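Local coordinates for minor fimbrium subunit Mfa5 (Porphyromonas gingivalis ATCC 33277, PDB 6TO1), which forms an accessory subunit of the minor fimbriae, surface filaments that mediate biofilm formation and adhesion to host cells and other oral bacteria, at residues Ile533-Val538 / Gly635-Ala640; Val596-Thr601 / Thr620-Gln625. All coordinates share one frame; numbering follows the deposited sequence.

Contact 1 of 2, residues Ile533-Val538 / Gly635-Ala640; sequences IKRHYV and GNAYFA
His536 and Tyr638 both carry CG beside the backbone N, with chi1 -50° and -73°, and this lays their rings side by side on one face of the sheet. The rings form an offset stack with centroids 4.5 Å apart and planes at 9°. Tyr638 CE1 sits over one face of the imidazole, toward its rim. At the imidazole edge, His536 NE2 donates to Asn636 OD1 at 2.6 Å, almost straight and close to the ring plane. Bond and stack together limit rotation of the ring. Asn636 OD1 also accepts from a water, which in turn takes a bond from Lys534 NZ at 2.9 Å. Lys534 has a second partner, a salt bridge to Asp476. The backbones are neighbouring parallel strands of a mixed sheet. Lys534, His536 and Val538 each donate their backbone N across the gap, and the O of Lys534 and of His536 accepts from Ala637 N and Phe639 N. On the face with Arg535, Tyr537 and Phe639, Arg535 CD meets the edge of the Phe639 ring at CE2, 3.8 Å away. Arg535 NE forms a salt bridge with Asp567, and NH1 bonds to Pro597 O. Tyr537 CE1 packs on Phe639 CD2 at 3.9 Å.

Contact 2 of 2, residues Val596-Thr601 / Thr620-Gln625; sequences VPPTNT and TPNPGQ
Asn622 lays its amide against the ring of Pro598, the two side chains crossing at about a right angle. Its OD1 comes to 3.1 Å from Pro598 CD, and its CG follows at 3.4 Å from the same carbon. The extended first torsion, chi1 -179°, carries the amide over to this loop. Asn622 OD1 also lies 3.7 Å from Pro597 CB. On the other branch, Asn622 ND2 meets the methyl CG2 of Thr601 at 3.7 Å. None of these is a conventional hydrogen bond. Beside them the backbones pair. Val596 N donates to Gly624 O at 2.7 Å, and Gly624 N returns a bond to Val596 O at 2.9 Å. This is an antiparallel hydrogen-bonded pair, at the last residue of strand 592-596 and the first of strand 624-628. In the second bond the donor stands above the carbonyl plane. A cis peptide bond precedes Pro623 and turns the chain just before the strand. Pro623 CB then rests against Val596 O and packs on Pro597 CB at 4.2 Å. Glu615 accepts from the backbone N of Asn622 and so helps to hold the turn. Val596 and Pro598 touch strand 530-539, Pro598 and Thr620 touch strand 634-643, and the two paired strands form a small antiparallel sheet over the larger mixed one.

How the contacts relate
Both contacts lie in the last modelled region of the chain, far from the von Willebrand factor type A domain and its magnesium ion. The centres of contact 1 and contact 2 are about 8 Å apart. Along the chain, 533-538 comes first, then 596-601 and 620-625, and 635-640 closes the series, so in sequence both segments of contact 2 fall between those of contact 1. Strands 624-628 and 634-643 are consecutive. Contact 1 belongs to the mixed sheet, and contact 2 holds the end of the two-stranded sheet 592-596/624-628 and the loops beside it. They touch directly: Thr620 N probably bonds to Tyr638 O. The close packing suggests that the two sheets belong to one folded unit at this end of the elongated protein.

Contact 1 of 2, residues Ile533-Val538 / Gly635-Ala640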
loop_
_atom_site.group_PDB
_atom_site.type_symbol
_atom_site.label_atom_id
_atom_site.label_comp_id
_atom_site.label_asym_id
_atom_site.label_seq_id
_atom_site.Cartn_x
_atom_site.Cartn_y
_atom_site.Cartn_z
ATOM N N ILE A 533 49.214 -13.287 6.657
ATOM C CA ILE A 533 50.612 -12.999 6.370
ATOM C C ILE A 533 51.140 -14.152 5.543
ATOM O O ILE A 533 51.135 -15.302 5.997
ATOM C CB ILE A 533 51.440 -12.785 7.650
ATOM C CG1 ILE A 533 51.018 -11.458 8.275
ATOM C CG2 ILE A 533 52.950 -12.782 7.342
ATOM C CD1 ILE A 533 51.556 -11.165 9.677
ATOM N N LYS A 534 51.502 -13.860 4.303
ATOM C CA LYS A 534 52.039 -14.844 3.395
ATOM C C LYS A 534 53.563 -14.796 3.500
ATOM O O LYS A 534 54.147 -13.715 3.615
ATOM C CB LYS A 534 51.612 -14.548 1.969
ATOM C CG LYS A 534 50.107 -14.576 1.773
ATOM C CD LYS A 534 49.761 -14.493 0.306
ATOM C CE LYS A 534 49.055 -13.186 -0.045
ATOM N NZ LYS A 534 48.478 -13.256 -1.436
ATOM N N ARG A 535 54.184 -15.972 3.488
ATOM C CA ARG A 535 55.640 -16.106 3.459
ATOM C C ARG A 535 56.043 -16.664 2.102
ATOM O O ARG A 535 55.512 -17.691 1.663
ATOM C CB ARG A 535 56.098 -17.019 4.596
ATOM C CG ARG A 535 55.767 -16.440 5.962
ATOM C CD ARG A 535 56.375 -17.280 7.095
ATOM N NE ARG A 535 55.607 -18.503 7.307
ATOM C CZ ARG A 535 55.673 -19.255 8.398
ATOM N NH1 ARG A 535 56.509 -18.937 9.383
ATOM N NH2 ARG A 535 54.900 -20.322 8.507
ATOM N N HIS A 536 56.938 -15.958 1.418
ATOM C CA HIS A 536 57.427 -16.360 0.112
ATOM C C HIS A 536 58.914 -16.697 0.225
ATOM O O HIS A 536 59.624 -16.121 1.051
ATOM C CB HIS A 536 57.259 -15.255 -0.923
ATOM C CG HIS A 536 55.882 -14.668 -0.973
ATOM N ND1 HIS A 536 54.925 -15.096 -1.870
ATOM C CD2 HIS A 536 55.312 -13.673 -0.250
ATOM C CE1 HIS A 536 53.818 -14.386 -1.698
ATOM N NE2 HIS A 536 54.021 -13.526 -0.710
ATOM N N TYR A 537 59.362 -17.623 -0.612
ATOM C CA TYR A 537 60.717 -18.183 -0.552
ATOM C C TYR A 537 61.328 -18.080 -1.943
ATOM O O TYR A 537 61.006 -18.870 -2.837
ATOM C CB TYR A 537 60.659 -19.620 -0.049
ATOM C CG TYR A 537 59.940 -19.737 1.278
ATOM C CD1 TYR A 537 60.618 -19.566 2.465
ATOM C CD2 TYR A 537 58.539 -19.940 1.339
ATOM C CE1 TYR A 537 59.987 -19.622 3.659
ATOM C CE2 TYR A 537 57.896 -20.026 2.553
ATOM C CZ TYR A 537 58.623 -19.863 3.713
ATOM O OH TYR A 537 58.040 -19.914 4.957
ATOM N N VAL A 538 62.202 -17.093 -2.126
ATOM C CA VAL A 538 62.637 -16.705 -3.457
ATOM C C VAL A 538 64.156 -16.674 -3.582
ATOM O O VAL A 538 64.893 -16.566 -2.603
ATOM C CB VAL A 538 62.046 -15.324 -3.858
ATOM C CG1 VAL A 538 60.497 -15.394 -3.881
ATOM C CG2 VAL A 538 62.520 -14.240 -2.931
ATOM N N GLY A 635 49.692 -9.108 4.516
ATOM C CA GLY A 635 51.122 -8.909 4.525
ATOM C C GLY A 635 51.863 -9.975 3.734
ATOM O O GLY A 635 51.370 -11.085 3.483
ATOM N N ASN A 636 53.087 -9.631 3.316
ATOM C CA ASN A 636 53.892 -10.534 2.500
ATOM C C ASN A 636 55.335 -10.437 2.965
ATOM O O ASN A 636 55.916 -9.350 2.946
ATOM C CB ASN A 636 53.809 -10.201 1.001
ATOM C CG ASN A 636 52.472 -10.563 0.390
ATOM O OD1 ASN A 636 52.239 -11.707 -0.027
ATOM N ND2 ASN A 636 51.571 -9.591 0.351
ATOM N N ALA A 637 55.892 -11.557 3.399
ATOM C CA ALA A 637 57.318 -11.668 3.693
ATOM C C ALA A 637 58.005 -12.338 2.519
ATOM O O ALA A 637 57.490 -13.320 1.958
ATOM C CB ALA A 637 57.565 -12.481 4.957
ATOM N N TYR A 638 59.168 -11.797 2.147
ATOM C CA TYR A 638 60.000 -12.341 1.078
ATOM C C TYR A 638 61.315 -12.799 1.705
ATOM O O TYR A 638 62.179 -11.982 2.017
ATOM C CB TYR A 638 60.234 -11.320 -0.011
ATOM C CG TYR A 638 58.964 -11.131 -0.810
ATOM C CD1 TYR A 638 58.664 -11.986 -1.848
ATOM C CD2 TYR A 638 58.050 -10.142 -0.480
ATOM C CE1 TYR A 638 57.503 -11.856 -2.582
ATOM C CE2 TYR A 638 56.880 -9.996 -1.221
ATOM C CZ TYR A 638 56.622 -10.872 -2.273
ATOM O OH TYR A 638 55.467 -10.794 -3.037
ATOM N N PHE A 639 61.446 -14.103 1.892
ATOM C CA PHE A 639 62.685 -14.687 2.393
ATOM C C PHE A 639 63.555 -15.071 1.206
ATOM O O PHE A 639 63.117 -15.812 0.339
ATOM C CB PHE A 639 62.328 -15.866 3.290
ATOM C CG PHE A 639 61.546 -15.474 4.501
ATOM C CD1 PHE A 639 62.098 -14.649 5.455
ATOM C CD2 PHE A 639 60.223 -15.916 4.681
ATOM C CE1 PHE A 639 61.387 -14.286 6.587
ATOM C CE2 PHE A 639 59.515 -15.563 5.815
ATOM C CZ PHE A 639 60.083 -14.745 6.767
ATOM N N ALA A 640 64.787 -14.552 1.181
ATOM C CA ALA A 640 65.732 -14.737 0.092
ATOM C C ALA A 640 66.682 -15.890 0.386
ATOM O O ALA A 640 67.089 -16.106 1.531
ATOM C CB ALA A 640 66.551 -13.460 -0.123
HETATM O O HOH W 1 50.808 -11.988 -2.580
#

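Contact 2 of 2, residues Val596-Thr601 / Thr620-Gln625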
loop_
_atom_site.group_PDB
_atom_site.type_symbol
_atom_site.label_atom_id
_atom_site.label_comp_id
_atom_site.label_asym_id
_atom_site.label_seq_id
_atom_site.Cartn_x
_atom_site.Cartn_y
_atom_site.Cartn_z
ATOM N N VAL A 596 57.935 -12.540 12.052
ATOM C CA VAL A 596 57.647 -13.628 11.125
ATOM C C VAL A 596 58.957 -14.312 10.752
ATOM O O VAL A 596 59.832 -13.667 10.156
ATOM C CB VAL A 596 56.920 -13.131 9.866
ATOM C CG1 VAL A 596 56.657 -14.278 8.954
ATOM C CG2 VAL A 596 55.637 -12.435 10.303
ATOM N N PRO A 597 59.115 -15.601 11.042
ATOM C CA PRO A 597 60.310 -16.314 10.598
ATOM C C PRO A 597 60.006 -17.157 9.375
ATOM O O PRO A 597 58.854 -17.552 9.144
ATOM C CB PRO A 597 60.637 -17.196 11.812
ATOM C CG PRO A 597 59.248 -17.671 12.229
ATOM C CD PRO A 597 58.276 -16.491 11.874
ATOM N N PRO A 598 61.015 -17.491 8.574
ATOM C CA PRO A 598 60.801 -18.492 7.523
ATOM C C PRO A 598 60.563 -19.867 8.144
ATOM O O PRO A 598 61.034 -20.169 9.244
ATOM C CB PRO A 598 62.107 -18.454 6.717
ATOM C CG PRO A 598 63.142 -18.026 7.720
ATOM C CD PRO A 598 62.444 -17.125 8.739
ATOM N N THR A 599 59.803 -20.702 7.444
ATOM C CA THR A 599 59.604 -22.056 7.951
ATOM C C THR A 599 60.915 -22.832 7.979
ATOM O O THR A 599 61.096 -23.707 8.826
ATOM C CB THR A 599 58.569 -22.807 7.126
ATOM O OG1 THR A 599 58.929 -22.809 5.745
ATOM C CG2 THR A 599 57.238 -22.129 7.291
ATOM N N ASN A 600 61.835 -22.533 7.072
ATOM C CA ASN A 600 63.127 -23.204 7.096
ATOM C C ASN A 600 64.192 -22.263 6.568
ATOM O O ASN A 600 63.906 -21.343 5.812
ATOM C CB ASN A 600 63.145 -24.484 6.265
ATOM C CG ASN A 600 62.402 -24.350 4.976
ATOM O OD1 ASN A 600 61.421 -23.615 4.880
ATOM N ND2 ASN A 600 62.845 -25.072 3.971
ATOM N N THR A 601 65.441 -22.521 6.960
ATOM C CA THR A 601 66.564 -21.696 6.525
ATOM C C THR A 601 67.431 -22.375 5.477
ATOM O O THR A 601 68.348 -21.739 4.945
ATOM C CB THR A 601 67.422 -21.327 7.740
ATOM O OG1 THR A 601 67.772 -22.534 8.431
ATOM C CG2 THR A 601 66.641 -20.426 8.656
ATOM N N THR A 620 63.138 -10.049 3.715
ATOM C CA THR A 620 62.673 -10.124 5.086
ATOM C C THR A 620 63.715 -10.837 5.945
ATOM O O THR A 620 64.132 -11.948 5.602
ATOM C CB THR A 620 61.344 -10.858 5.193
ATOM O OG1 THR A 620 60.359 -10.243 4.344
ATOM C CG2 THR A 620 60.851 -10.821 6.661
ATOM N N PRO A 621 64.172 -10.227 7.031
ATOM C CA PRO A 621 65.152 -10.896 7.895
ATOM C C PRO A 621 64.500 -12.001 8.706
ATOM O O PRO A 621 63.282 -12.204 8.692
ATOM C CB PRO A 621 65.670 -9.768 8.787
ATOM C CG PRO A 621 64.595 -8.803 8.824
ATOM C CD PRO A 621 63.885 -8.860 7.499
ATOM N N ASN A 622 65.345 -12.738 9.420
ATOM C CA ASN A 622 64.879 -13.864 10.223
ATOM C C ASN A 622 65.037 -13.579 11.711
ATOM O O ASN A 622 66.152 -13.649 12.243
ATOM C CB ASN A 622 65.645 -15.132 9.843
ATOM C CG ASN A 622 65.191 -16.332 10.631
ATOM O OD1 ASN A 622 64.134 -16.310 11.231
ATOM N ND2 ASN A 622 66.009 -17.381 10.660
ATOM N N PRO A 623 63.965 -13.251 12.430
ATOM C CA PRO A 623 62.611 -13.007 11.900
ATOM C C PRO A 623 62.446 -11.567 11.430
ATOM O O PRO A 623 63.315 -10.709 11.679
ATOM C CB PRO A 623 61.731 -13.316 13.097
ATOM C CG PRO A 623 62.548 -12.830 14.264
ATOM C CD PRO A 623 64.006 -13.099 13.903
ATOM N N GLY A 624 61.322 -11.292 10.775
ATOM C CA GLY A 624 61.060 -9.976 10.242
ATOM C C GLY A 624 59.702 -9.451 10.673
ATOM O O GLY A 624 58.756 -10.207 10.885
ATOM N N GLN A 625 59.649 -8.138 10.853
ATOM C CA GLN A 625 58.425 -7.439 11.234
ATOM C C GLN A 625 57.531 -7.280 10.009
ATOM O O GLN A 625 57.944 -6.664 9.018
ATOM C CB GLN A 625 58.771 -6.072 11.819
ATOM C CG GLN A 625 59.540 -6.156 13.123
ATOM C CD GLN A 625 58.646 -6.599 14.246
ATOM O OE1 GLN A 625 58.668 -7.761 14.659
ATOM N NE2 GLN A 625 57.836 -5.676 14.735
#